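Local coordinates for protein putative acetyltransferase (Staphylococcus aureus subsp. aureus Mu50, PDB 3H4Q) that is a putative acetyltransferase of the GNAT family that probably transfers an acetyl group from acetyl-CoA to a substrate not yet identified, at residues A[59-64]-A[68-73]; A[83-88]-A[126-131]; A[145-148]-A[153-156]; A[109-114]-A[122-127]. All blocks are in the same frame, centred on the assembly; numbering follows the deposited sequence.

Contact 1. Residues A[59-64]-A[68-73]; sequences EHFEED and DYLYVL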
loop_
_atom_site.group_PDB
_atom_site.type_symbol
_atom_site.label_atom_id
_atom_site.label_comp_id
_atom_site.label_asym_id
_atom_site.label_seq_id
_atom_site.Cartn_x
_atom_site.Cartn_y
_atom_site.Cartn_z
ATOM N N GLU A 59 9.990 8.556 10.529
ATOM C CA GLU A 59 9.118 8.596 11.702
ATOM C C GLU A 59 7.774 7.891 11.436
ATOM O O GLU A 59 7.314 7.125 12.282
ATOM C CB GLU A 59 8.875 10.043 12.137
ATOM N N HIS A 60 7.160 8.127 10.272
ATOM C CA HIS A 60 5.878 7.503 9.953
ATOM C C HIS A 60 6.025 5.995 9.682
ATOM O O HIS A 60 5.091 5.237 9.955
ATOM C CB HIS A 60 5.203 8.201 8.758
ATOM C CG HIS A 60 3.738 7.902 8.633
ATOM N ND1 HIS A 60 3.253 6.826 7.919
ATOM C CD2 HIS A 60 2.654 8.540 9.134
ATOM C CE1 HIS A 60 1.932 6.815 7.988
ATOM N NE2 HIS A 60 1.544 7.845 8.721
ATOM N N PHE A 61 7.174 5.561 9.132
ATOM C CA PHE A 61 7.399 4.121 8.868
ATOM C C PHE A 61 7.578 3.394 10.186
ATOM O O PHE A 61 7.056 2.300 10.358
ATOM C CB PHE A 61 8.628 3.795 7.995
ATOM C CG PHE A 61 8.428 4.018 6.530
ATOM C CD1 PHE A 61 7.436 3.362 5.853
ATOM C CD2 PHE A 61 9.286 4.845 5.813
ATOM C CE1 PHE A 61 7.247 3.574 4.506
ATOM C CE2 PHE A 61 9.110 5.054 4.464
ATOM C CZ PHE A 61 8.093 4.413 3.804
ATOM N N GLU A 62 8.343 3.988 11.092
ATOM C CA GLU A 62 8.536 3.405 12.415
ATOM C C GLU A 62 7.190 3.183 13.098
ATOM O O GLU A 62 6.976 2.157 13.730
ATOM C CB GLU A 62 9.426 4.299 13.277
ATOM C CG GLU A 62 10.893 4.256 12.853
ATOM C CD GLU A 62 11.784 5.243 13.600
ATOM O OE1 GLU A 62 11.265 6.197 14.215
ATOM O OE2 GLU A 62 13.022 5.066 13.566
ATOM N N GLU A 63 6.291 4.150 12.961
ATOM C CA GLU A 63 4.957 4.048 13.539
ATOM C C GLU A 63 4.156 2.941 12.885
ATOM O O GLU A 63 3.497 2.182 13.578
ATOM C CB GLU A 63 4.204 5.372 13.428
ATOM C CG GLU A 63 4.712 6.423 14.393
ATOM C CD GLU A 63 4.053 7.770 14.180
ATOM O OE1 GLU A 63 3.130 7.861 13.334
ATOM O OE2 GLU A 63 4.462 8.738 14.859
ATOM N N ASP A 64 4.225 2.839 11.564
ATOM C CA ASP A 64 3.503 1.786 10.859
ATOM C C ASP A 64 3.962 0.402 11.327
ATOM O O ASP A 64 3.150 -0.507 11.511
ATOM C CB ASP A 64 3.683 1.898 9.347
ATOM C CG ASP A 64 2.996 3.123 8.740
ATOM O OD1 ASP A 64 2.030 3.657 9.335
ATOM O OD2 ASP A 64 3.426 3.544 7.634
ATOM N N ASP A 68 2.122 -2.777 13.448
ATOM C CA ASP A 68 1.929 -3.917 12.560
ATOM C C ASP A 68 0.976 -3.596 11.418
ATOM O O ASP A 68 0.020 -4.332 11.171
ATOM C CB ASP A 68 1.469 -5.178 13.317
ATOM C CG ASP A 68 2.579 -5.836 14.084
ATOM O OD1 ASP A 68 3.764 -5.428 13.940
ATOM O OD2 ASP A 68 2.262 -6.784 14.846
ATOM N N TYR A 69 1.230 -2.491 10.729
ATOM C CA TYR A 69 0.428 -2.126 9.560
ATOM C C TYR A 69 1.234 -2.250 8.272
ATOM O O TYR A 69 0.703 -1.955 7.191
ATOM C CB TYR A 69 -0.069 -0.669 9.633
ATOM C CG TYR A 69 -1.092 -0.299 10.676
ATOM C CD1 TYR A 69 -1.972 -1.234 11.209
ATOM C CD2 TYR A 69 -1.283 1.039 11.021
ATOM C CE1 TYR A 69 -2.951 -0.856 12.127
ATOM C CE2 TYR A 69 -2.269 1.421 11.938
ATOM C CZ TYR A 69 -3.094 0.463 12.483
ATOM O OH TYR A 69 -4.083 0.805 13.383
ATOM N N LEU A 70 2.498 -2.668 8.369
ATOM C CA LEU A 70 3.366 -2.720 7.198
ATOM C C LEU A 70 3.800 -4.145 6.911
ATOM O O LEU A 70 4.263 -4.833 7.794
ATOM C CB LEU A 70 4.580 -1.791 7.415
ATOM C CG LEU A 70 5.592 -1.592 6.268
ATOM C CD1 LEU A 70 6.207 -0.185 6.337
ATOM C CD2 LEU A 70 6.712 -2.665 6.198
ATOM N N TYR A 71 3.597 -4.599 5.684
ATOM C CA TYR A 71 4.049 -5.925 5.259
ATOM C C TYR A 71 5.186 -5.752 4.268
ATOM O O TYR A 71 5.212 -4.746 3.526
ATOM C CB TYR A 71 2.962 -6.681 4.519
ATOM C CG TYR A 71 1.763 -7.136 5.302
ATOM C CD1 TYR A 71 0.647 -6.334 5.436
ATOM C CD2 TYR A 71 1.723 -8.408 5.857
ATOM C CE1 TYR A 71 -0.473 -6.778 6.111
ATOM C CE2 TYR A 71 0.618 -8.856 6.540
ATOM C CZ TYR A 71 -0.477 -8.039 6.661
ATOM O OH TYR A 71 -1.572 -8.493 7.341
ATOM N N VAL A 72 6.077 -6.746 4.225
ATOM C CA VAL A 72 7.205 -6.784 3.296
ATOM C C VAL A 72 7.205 -8.103 2.537
ATOM O O VAL A 72 6.660 -9.101 3.029
ATOM C CB VAL A 72 8.588 -6.671 4.003
ATOM C CG1 VAL A 72 8.761 -5.299 4.638
ATOM C CG2 VAL A 72 8.807 -7.816 5.014
ATOM N N LEU A 73 7.767 -8.102 1.323
ATOM C CA LEU A 73 7.941 -9.345 0.556
ATOM C C LEU A 73 9.450 -9.539 0.594
ATOM O O LEU A 73 10.206 -8.642 0.226
ATOM C CB LEU A 73 7.357 -9.253 -0.851
ATOM C CG LEU A 73 7.388 -10.558 -1.669
ATOM C CD1 LEU A 73 6.390 -10.504 -2.794
ATOM C CD2 LEU A 73 8.753 -10.819 -2.231
#

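Contact 2. Residues A[83-88]-A[126-131]; sequences IVVDQD and NYVIDV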
loop_
_atom_site.group_PDB
_atom_site.type_symbol
_atom_site.label_atom_id
_atom_site.label_comp_id
_atom_site.label_asym_id
_atom_site.label_seq_id
_atom_site.Cartn_x
_atom_site.Cartn_y
_atom_site.Cartn_z
ATOM N N ILE A 83 4.116 -2.751 1.690
ATOM C CA ILE A 83 2.780 -2.196 1.590
ATOM C C ILE A 83 2.334 -1.818 2.996
ATOM O O ILE A 83 2.662 -2.509 3.962
ATOM C CB ILE A 83 1.785 -3.218 0.963
ATOM C CG1 ILE A 83 0.429 -2.573 0.651
ATOM C CG2 ILE A 83 1.580 -4.428 1.872
ATOM C CD1 ILE A 83 -0.463 -3.425 -0.300
ATOM N N VAL A 84 1.619 -0.702 3.114
ATOM C CA VAL A 84 1.091 -0.219 4.390
ATOM C C VAL A 84 -0.425 -0.194 4.260
ATOM O O VAL A 84 -0.944 0.426 3.338
ATOM C CB VAL A 84 1.601 1.170 4.646
ATOM C CG1 VAL A 84 0.957 1.762 5.878
ATOM C CG2 VAL A 84 3.130 1.127 4.774
ATOM N N VAL A 85 -1.130 -0.885 5.150
ATOM C CA VAL A 85 -2.590 -0.951 5.119
ATOM C C VAL A 85 -3.155 -0.888 6.535
ATOM O O VAL A 85 -2.586 -1.464 7.472
ATOM C CB VAL A 85 -3.095 -2.237 4.458
ATOM C CG1 VAL A 85 -2.527 -3.467 5.162
ATOM C CG2 VAL A 85 -4.606 -2.275 4.474
ATOM N N ASP A 86 -4.254 -0.154 6.687
ATOM C CA ASP A 86 -4.935 0.018 7.965
ATOM C C ASP A 86 -6.325 0.613 7.689
ATOM O O ASP A 86 -6.778 0.608 6.540
ATOM C CB ASP A 86 -4.097 0.878 8.915
ATOM C CG ASP A 86 -3.833 2.261 8.375
ATOM O OD1 ASP A 86 -4.788 2.906 7.901
ATOM O OD2 ASP A 86 -2.670 2.715 8.462
ATOM N N GLN A 87 -6.994 1.107 8.728
ATOM C CA GLN A 87 -8.334 1.681 8.593
ATOM C C GLN A 87 -8.388 3.188 8.889
ATOM O O GLN A 87 -9.483 3.759 9.038
ATOM C CB GLN A 87 -9.308 0.911 9.486
ATOM C CG GLN A 87 -9.528 -0.529 9.046
ATOM C CD GLN A 87 -10.437 -1.277 9.996
ATOM O OE1 GLN A 87 -10.124 -1.406 11.170
ATOM N NE2 GLN A 87 -11.559 -1.789 9.490
ATOM N N ASP A 88 -7.217 3.822 8.948
ATOM C CA ASP A 88 -7.123 5.263 9.130
ATOM C C ASP A 88 -7.346 5.896 7.752
ATOM O O ASP A 88 -6.620 5.600 6.814
ATOM C CB ASP A 88 -5.745 5.653 9.656
ATOM C CG ASP A 88 -5.423 5.026 11.011
ATOM O OD1 ASP A 88 -6.364 4.788 11.800
ATOM O OD2 ASP A 88 -4.221 4.787 11.294
ATOM N N ASN A 126 -2.159 -7.979 -3.712
ATOM C CA ASN A 126 -3.037 -9.093 -3.766
ATOM C C ASN A 126 -3.158 -9.812 -2.444
ATOM O O ASN A 126 -4.227 -10.323 -2.111
ATOM C CB ASN A 126 -2.519 -10.028 -4.841
ATOM C CG ASN A 126 -3.481 -11.073 -5.177
ATOM O OD1 ASN A 126 -4.303 -10.895 -6.066
ATOM N ND2 ASN A 126 -3.452 -12.155 -4.431
ATOM N N TYR A 127 -2.062 -9.897 -1.700
ATOM C CA TYR A 127 -2.088 -10.576 -0.410
ATOM C C TYR A 127 -2.977 -9.778 0.550
ATOM O O TYR A 127 -3.806 -10.359 1.237
ATOM C CB TYR A 127 -0.673 -10.733 0.128
ATOM C CG TYR A 127 -0.588 -11.209 1.550
ATOM C CD1 TYR A 127 -0.758 -10.324 2.604
ATOM C CD2 TYR A 127 -0.308 -12.525 1.849
ATOM C CE1 TYR A 127 -0.680 -10.748 3.918
ATOM C CE2 TYR A 127 -0.230 -12.964 3.177
ATOM C CZ TYR A 127 -0.429 -12.063 4.199
ATOM O OH TYR A 127 -0.379 -12.465 5.507
ATOM N N VAL A 128 -2.806 -8.454 0.574
ATOM C CA VAL A 128 -3.597 -7.584 1.433
ATOM C C VAL A 128 -5.094 -7.611 1.102
ATOM O O VAL A 128 -5.930 -7.592 2.016
ATOM C CB VAL A 128 -3.101 -6.152 1.377
ATOM C CG1 VAL A 128 -4.110 -5.221 2.011
ATOM C CG2 VAL A 128 -1.752 -6.027 2.066
ATOM N N ILE A 129 -5.437 -7.650 -0.186
ATOM C CA ILE A 129 -6.850 -7.690 -0.602
ATOM C C ILE A 129 -7.460 -8.982 -0.069
ATOM O O ILE A 129 -8.561 -8.965 0.464
ATOM C CB ILE A 129 -7.025 -7.580 -2.152
ATOM C CG1 ILE A 129 -6.737 -6.156 -2.632
ATOM C CG2 ILE A 129 -8.446 -7.930 -2.562
ATOM C CD1 ILE A 129 -6.546 -6.032 -4.180
ATOM N N ASP A 130 -6.737 -10.095 -0.181
ATOM C CA ASP A 130 -7.221 -11.368 0.355
ATOM C C ASP A 130 -7.418 -11.361 1.869
ATOM O O ASP A 130 -8.347 -11.989 2.371
ATOM C CB ASP A 130 -6.263 -12.507 0.038
ATOM C CG ASP A 130 -6.381 -13.005 -1.361
ATOM O OD1 ASP A 130 -6.949 -12.299 -2.234
ATOM O OD2 ASP A 130 -5.892 -14.134 -1.583
ATOM N N VAL A 131 -6.536 -10.691 2.605
ATOM C CA VAL A 131 -6.666 -10.658 4.060
ATOM C C VAL A 131 -7.901 -9.837 4.438
ATOM O O VAL A 131 -8.740 -10.307 5.230
ATOM C CB VAL A 131 -5.418 -10.110 4.733
ATOM C CG1 VAL A 131 -5.676 -9.886 6.201
ATOM C CG2 VAL A 131 -4.259 -11.068 4.528
#

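Contact 3. Residues A[145-148]-A[153-156]; sequences FALN and GLFA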
loop_
_atom_site.group_PDB
_atom_site.type_symbol
_atom_site.label_atom_id
_atom_site.label_comp_id
_atom_site.label_asym_id
_atom_site.label_seq_id
_atom_site.Cartn_x
_atom_site.Cartn_y
_atom_site.Cartn_z
ATOM N N PHE A 145 -1.577 8.687 -4.683
ATOM C CA PHE A 145 -0.322 8.858 -3.980
ATOM C C PHE A 145 0.203 7.626 -3.308
ATOM O O PHE A 145 1.343 7.625 -2.893
ATOM C CB PHE A 145 -0.413 10.000 -2.965
ATOM C CG PHE A 145 -0.906 11.286 -3.557
ATOM C CD1 PHE A 145 -0.186 11.916 -4.563
ATOM C CD2 PHE A 145 -2.086 11.869 -3.107
ATOM C CE1 PHE A 145 -0.636 13.110 -5.123
ATOM C CE2 PHE A 145 -2.540 13.063 -3.655
ATOM C CZ PHE A 145 -1.812 13.681 -4.666
ATOM N N ALA A 146 -0.598 6.574 -3.206
ATOM C CA ALA A 146 -0.143 5.319 -2.590
ATOM C C ALA A 146 0.865 4.581 -3.473
ATOM O O ALA A 146 1.661 3.785 -2.980
ATOM C CB ALA A 146 -1.347 4.418 -2.306
ATOM N N LEU A 147 0.832 4.833 -4.782
ATOM C CA LEU A 147 1.679 4.114 -5.710
ATOM C C LEU A 147 2.627 5.027 -6.435
ATOM O O LEU A 147 2.403 6.208 -6.513
ATOM C CB LEU A 147 0.811 3.338 -6.703
ATOM C CG LEU A 147 0.301 1.976 -6.182
ATOM C CD1 LEU A 147 -0.418 2.077 -4.837
ATOM C CD2 LEU A 147 -0.612 1.318 -7.225
ATOM N N ASN A 148 3.704 4.469 -6.954
ATOM C CA ASN A 148 4.642 5.244 -7.751
ATOM C C ASN A 148 3.920 5.577 -9.053
ATOM O O ASN A 148 3.035 4.827 -9.451
ATOM C CB ASN A 148 5.899 4.417 -7.993
ATOM C CG ASN A 148 6.501 3.901 -6.688
ATOM O OD1 ASN A 148 6.570 4.645 -5.713
ATOM N ND2 ASN A 148 6.906 2.621 -6.655
ATOM N N GLY A 153 -0.911 1.656 -13.219
ATOM C CA GLY A 153 -1.631 0.564 -13.867
ATOM C C GLY A 153 -2.233 -0.439 -12.889
ATOM O O GLY A 153 -3.273 -1.027 -13.171
ATOM N N LEU A 154 -1.621 -0.610 -11.721
ATOM C CA LEU A 154 -2.134 -1.558 -10.750
ATOM C C LEU A 154 -3.528 -1.212 -10.241
ATOM O O LEU A 154 -4.265 -2.109 -9.810
ATOM C CB LEU A 154 -1.173 -1.700 -9.571
ATOM C CG LEU A 154 0.240 -2.246 -9.853
ATOM C CD1 LEU A 154 0.990 -2.429 -8.514
ATOM C CD2 LEU A 154 0.201 -3.572 -10.621
ATOM N N PHE A 155 -3.894 0.072 -10.264
ATOM C CA PHE A 155 -5.239 0.468 -9.840
ATOM C C PHE A 155 -6.225 -0.223 -10.754
ATOM O O PHE A 155 -7.208 -0.819 -10.292
ATOM C CB PHE A 155 -5.450 1.997 -9.869
ATOM C CG PHE A 155 -4.640 2.751 -8.820
ATOM C CD1 PHE A 155 -4.772 2.450 -7.478
ATOM C CD2 PHE A 155 -3.778 3.780 -9.186
ATOM C CE1 PHE A 155 -4.038 3.128 -6.535
ATOM C CE2 PHE A 155 -3.058 4.476 -8.245
ATOM C CZ PHE A 155 -3.173 4.152 -6.927
ATOM N N ALA A 156 -5.937 -0.152 -12.045
ATOM C CA ALA A 156 -6.727 -0.814 -13.052
ATOM C C ALA A 156 -6.683 -2.332 -12.819
ATOM O O ALA A 156 -7.728 -2.961 -12.675
ATOM C CB ALA A 156 -6.200 -0.468 -14.445
#

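Contact 4. Residues A[109-114]-A[122-127]; sequences HRLTGS and TELFNY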
loop_
_atom_site.group_PDB
_atom_site.type_symbol
_atom_site.label_atom_id
_atom_site.label_comp_id
_atom_site.label_asym_id
_atom_site.label_seq_id
_atom_site.Cartn_x
_atom_site.Cartn_y
_atom_site.Cartn_z
ATOM N N HIS A 109 -2.198 2.762 2.010
ATOM C CA HIS A 109 -1.565 4.066 2.015
ATOM C C HIS A 109 -0.338 4.148 1.191
ATOM O O HIS A 109 -0.027 5.209 0.694
ATOM C CB HIS A 109 -1.180 4.453 3.436
ATOM C CG HIS A 109 -2.348 4.579 4.350
ATOM N ND1 HIS A 109 -3.234 5.626 4.257
ATOM C CD2 HIS A 109 -2.785 3.796 5.362
ATOM C CE1 HIS A 109 -4.165 5.490 5.181
ATOM N NE2 HIS A 109 -3.918 4.388 5.864
ATOM N N ARG A 110 0.387 3.046 1.057
ATOM C CA ARG A 110 1.605 3.052 0.262
ATOM C C ARG A 110 1.928 1.640 -0.195
ATOM O O ARG A 110 1.672 0.684 0.511
ATOM C CB ARG A 110 2.766 3.648 1.062
ATOM C CG ARG A 110 3.997 4.006 0.236
ATOM C CD ARG A 110 3.774 5.202 -0.693
ATOM N NE ARG A 110 5.021 5.562 -1.366
ATOM C CZ ARG A 110 5.463 5.061 -2.518
ATOM N NH1 ARG A 110 4.764 4.167 -3.201
ATOM N NH2 ARG A 110 6.630 5.476 -2.987
ATOM N N LEU A 111 2.449 1.526 -1.412
ATOM C CA LEU A 111 2.826 0.245 -2.026
ATOM C C LEU A 111 4.050 0.492 -2.909
ATOM O O LEU A 111 4.067 1.436 -3.689
ATOM C CB LEU A 111 1.694 -0.289 -2.905
ATOM C CG LEU A 111 1.935 -1.591 -3.690
ATOM C CD1 LEU A 111 2.327 -2.756 -2.768
ATOM C CD2 LEU A 111 0.680 -1.962 -4.485
ATOM N N THR A 112 5.078 -0.333 -2.778
ATOM C CA THR A 112 6.266 -0.201 -3.613
ATOM C C THR A 112 6.872 -1.564 -3.810
ATOM O O THR A 112 6.882 -2.368 -2.875
ATOM C CB THR A 112 7.369 0.635 -2.965
ATOM O OG1 THR A 112 6.826 1.857 -2.454
ATOM C CG2 THR A 112 8.429 0.952 -3.978
ATOM N N GLY A 113 7.347 -1.804 -5.032
ATOM C CA GLY A 113 8.056 -3.016 -5.420
ATOM C C GLY A 113 9.512 -2.621 -5.589
ATOM O O GLY A 113 9.961 -1.637 -4.987
ATOM N N SER A 114 10.262 -3.368 -6.393
ATOM C CA SER A 114 11.684 -3.075 -6.572
ATOM C C SER A 114 12.151 -3.291 -8.002
ATOM O O SER A 114 11.460 -3.949 -8.785
ATOM C CB SER A 114 12.522 -3.939 -5.626
ATOM O OG SER A 114 12.329 -5.314 -5.900
ATOM N N THR A 122 2.541 -6.350 -7.030
ATOM C CA THR A 122 1.341 -7.074 -7.363
ATOM C C THR A 122 1.041 -8.136 -6.332
ATOM O O THR A 122 -0.103 -8.265 -5.914
ATOM C CB THR A 122 1.476 -7.705 -8.759
ATOM O OG1 THR A 122 1.832 -6.673 -9.692
ATOM C CG2 THR A 122 0.184 -8.382 -9.208
ATOM N N GLU A 123 2.050 -8.880 -5.895
ATOM C CA GLU A 123 1.848 -9.923 -4.893
ATOM C C GLU A 123 1.403 -9.346 -3.552
ATOM O O GLU A 123 0.545 -9.897 -2.882
ATOM C CB GLU A 123 3.130 -10.740 -4.704
ATOM C CG GLU A 123 3.515 -11.568 -5.921
ATOM C CD GLU A 123 2.464 -12.607 -6.274
ATOM O OE1 GLU A 123 1.989 -13.310 -5.349
ATOM O OE2 GLU A 123 2.128 -12.726 -7.475
ATOM N N LEU A 124 2.000 -8.236 -3.158
ATOM C CA LEU A 124 1.655 -7.612 -1.891
ATOM C C LEU A 124 0.224 -7.065 -1.903
ATOM O O LEU A 124 -0.554 -7.264 -0.958
ATOM C CB LEU A 124 2.658 -6.495 -1.583
ATOM C CG LEU A 124 4.059 -6.940 -1.137
ATOM C CD1 LEU A 124 5.003 -5.735 -1.085
ATOM C CD2 LEU A 124 3.994 -7.642 0.254
ATOM N N PHE A 125 -0.118 -6.385 -2.995
ATOM C CA PHE A 125 -1.439 -5.774 -3.151
ATOM C C PHE A 125 -2.476 -6.890 -3.048
ATOM O O PHE A 125 -3.502 -6.791 -2.369
ATOM C CB PHE A 125 -1.543 -5.120 -4.529
ATOM C CG PHE A 125 -2.495 -3.950 -4.611
ATOM C CD1 PHE A 125 -3.674 -3.890 -3.874
ATOM C CD2 PHE A 125 -2.255 -2.948 -5.564
ATOM C CE1 PHE A 125 -4.541 -2.807 -4.016
ATOM C CE2 PHE A 125 -3.120 -1.867 -5.726
ATOM C CZ PHE A 125 -4.263 -1.790 -4.952
ATOM N N ASN A 126 -2.159 -7.979 -3.712
ATOM C CA ASN A 126 -3.037 -9.093 -3.766
ATOM C C ASN A 126 -3.158 -9.812 -2.444
ATOM O O ASN A 126 -4.227 -10.323 -2.111
ATOM C CB ASN A 126 -2.519 -10.028 -4.841
ATOM C CG ASN A 126 -3.481 -11.073 -5.177
ATOM O OD1 ASN A 126 -4.303 -10.895 -6.066
ATOM N ND2 ASN A 126 -3.452 -12.155 -4.431
ATOM N N TYR A 127 -2.062 -9.897 -1.700
ATOM C CA TYR A 127 -2.088 -10.576 -0.410
ATOM C C TYR A 127 -2.977 -9.778 0.550
ATOM O O TYR A 127 -3.806 -10.359 1.237
ATOM C CB TYR A 127 -0.673 -10.733 0.128
ATOM C CG TYR A 127 -0.588 -11.209 1.550
ATOM C CD1 TYR A 127 -0.758 -10.324 2.604
ATOM C CD2 TYR A 127 -0.308 -12.525 1.849
ATOM C CE1 TYR A 127 -0.680 -10.748 3.918
ATOM C CE2 TYR A 127 -0.230 -12.964 3.177
ATOM C CZ TYR A 127 -0.429 -12.063 4.199
ATOM O OH TYR A 127 -0.379 -12.465 5.507
#

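Contact 1. Residues A[59-64]-A[68-73]
D64 and Y69 meet where helix 57-66 ends and the chain turns into strand 70-75. The backbone N of Y69 donates to O of D64 at 2.9 Å in a nearly straight hydrogen bond (169°). D68 N lies 3.2 Å from the same D64 O, but its angle is too poor for a bond; it is directed instead to O of I65. D68 has a positive phi (49°), which lets the chain reverse here. The first carbon of the Y69 side chain, CB, rests 3.7 Å from D64 O, while the rest of the side chain touches D86 and lies beside a bound polyether, probably from the crystallisation liquor.

The apolar half of the contact follows L70. Its CB sits 4.3 Å from CB of D64, so the leucine starts out beside the helix terminus. A chi1 of -175° turns CG away from the leucine's own N and carries the branch point past D64 toward the F61 ring. From there CD1 continues to F61 and touches CD1 of its ring at 3.8 Å. The approach to that ring is oblique, neither squarely over its face nor at its rim. L33 and V36 of helix 29-42 also pack on F61, and I32 of that helix reaches L70, so the leucine and the phenylalanine belong to one apolar layer between helices and sheet. The turn itself is a Schellman motif, with D68 as its C-prime residue, closing a helix that packs against the central sheet of the GNAT fold.

Contact 2. Residues A[83-88]-A[126-131]
V128 of helix 120-134 docks on I83 and V85 of strand 78-86, forming part of the helix-on-sheet core of the GNAT fold next to a pocket occupied by a polyether molecule. V85 itself lines that pocket, as do D86, the last strand residue, and Q87 just after it. V128 presents its two methyl groups to two different residues. CG2 goes to I83, where it meets both CG2 and CD1 at 3.7 Å, and CG1 goes to V85, touching CG2 of that valine at 3.9 Å and CG1 at the same distance. In both pairs the side chains reach toward each other, tip to tip. The division of labour follows from the rotamer of V128: CG1 is anti to the backbone N (chi1 167°), and this leaves CG2 beside that N, so the two methyls straddle neighbouring inward positions of the strand. Y71 of the adjacent strand also packs on V128, I83 and V85, widening the apolar surface under the helix.

At the strand's end, D86 OD1 accepts from N of D88 at 2.8 Å in an Asx turn, with the donor coming from above the carboxylate plane. Segments 83-88 and 126-131 meet entirely through branched aliphatic carbon; with no hydrogen bond between them, the contact depends on close fit and exclusion of water.

Contact 3. Residues A[145-148]-A[153-156]
L147 meets both L154 and F155, bringing the loop after strand 139-143 against the short helix 153-157 in the C-terminal half of the GNAT fold. L147 is the hub, and almost everything it does here falls to one end of its side chain. CG lies anti to its own carbonyl carbon, beside the backbone N (chi1 -83°), and from there CD2 reaches over the aromatic ring of F155 while CD1 lies off to the side, beyond the rim at CZ and CE1. CD1 approaches CZ of F155 at 4.0 Å. CD2 sits over the ring face itself, 4.0 Å from the centroid and 17° off the normal, which makes this a CH-pi contact displaced slightly toward the rim.

F155 points its CB across the loop more than at it, but its ring swings round so that the distal carbons CE1 and CZ come nearest to L147. The two side chains arrive from opposite directions. Y182 of strand 181-185 also stacks on the F155 ring.

L154 contributes less. It crosses L147 at about a right angle, offering its CB and sending the rest of its chain on to L111 and to A121 and T122 of helix 120-134. L147 also packs on L111, and its own side chain comes close to an unidentified bound molecule, to which N148 N is hydrogen-bonded. One methyl thus serves both helix residues: CD2 of L147 is 3.8 Å from CZ of F155 and 3.9 Å from CB of L154.

Contact 4. Residues A[109-114]-A[122-127]
L111, on strand 106-112, supplies the apolar contact with helix 120-134 through both of its methyl groups. CD1 touches CB of L124 at 3.9 Å, the two side chains passing at a slant. CD2 turns to F125 and packs tightly, 3.3 Å from CD2 of the ring and 3.7 Å from CG, meeting it neither over the face nor at the edge. With chi1 at -152° the F125 ring extends away from its own N and up to the leucine; the two side chains cross at about a right angle. F158 and F160 continue the aromatic packing.

Strand 106-112, helix 120-134 and strand 139-143 form a beta-alpha-beta unit; the axes of segments 109-112 and 122-127 approach to 8.7 Å, with directions 142° apart. In GNAT enzymes the loop between such a strand and helix generally cradles the pyrophosphate of acetyl-CoA, and loop 113-119 is probably the counterpart here. L111 O is hydrogen-bonded to an unidentified molecule, probably from the crystallisation liquor, which may mark a pocket.

Among the polar groups, T112 OG1 sits over one face of the R110 guanidinium, whose NH1 and NH2 are hydrogen-bonded to A146 O and N148 OD1, respectively.

How the contacts relate
All four contacts belong to the GNAT fold. Along the chain contact 1 comes first, while contacts 2 and 4 both end on helix 120-134 and share N126 and Y127. Contacts 1, 2 and 4 sit on one mixed sheet, with strands 70-75, 78-86 and 106-112 adjacent in that order; helix 57-66 packs on the opposite face from helix 120-134. Contact 3 follows last, its centre about 9 Å from that of contact 4 and joined to it by a backbone hydrogen bond from L111 N to A146 O. Contacts 1 and 3 are about 19 Å apart between centres. The set runs from the polyether pocket to the strand-helix loop that, as in other GNAT proteins, may bind acetyl-CoA.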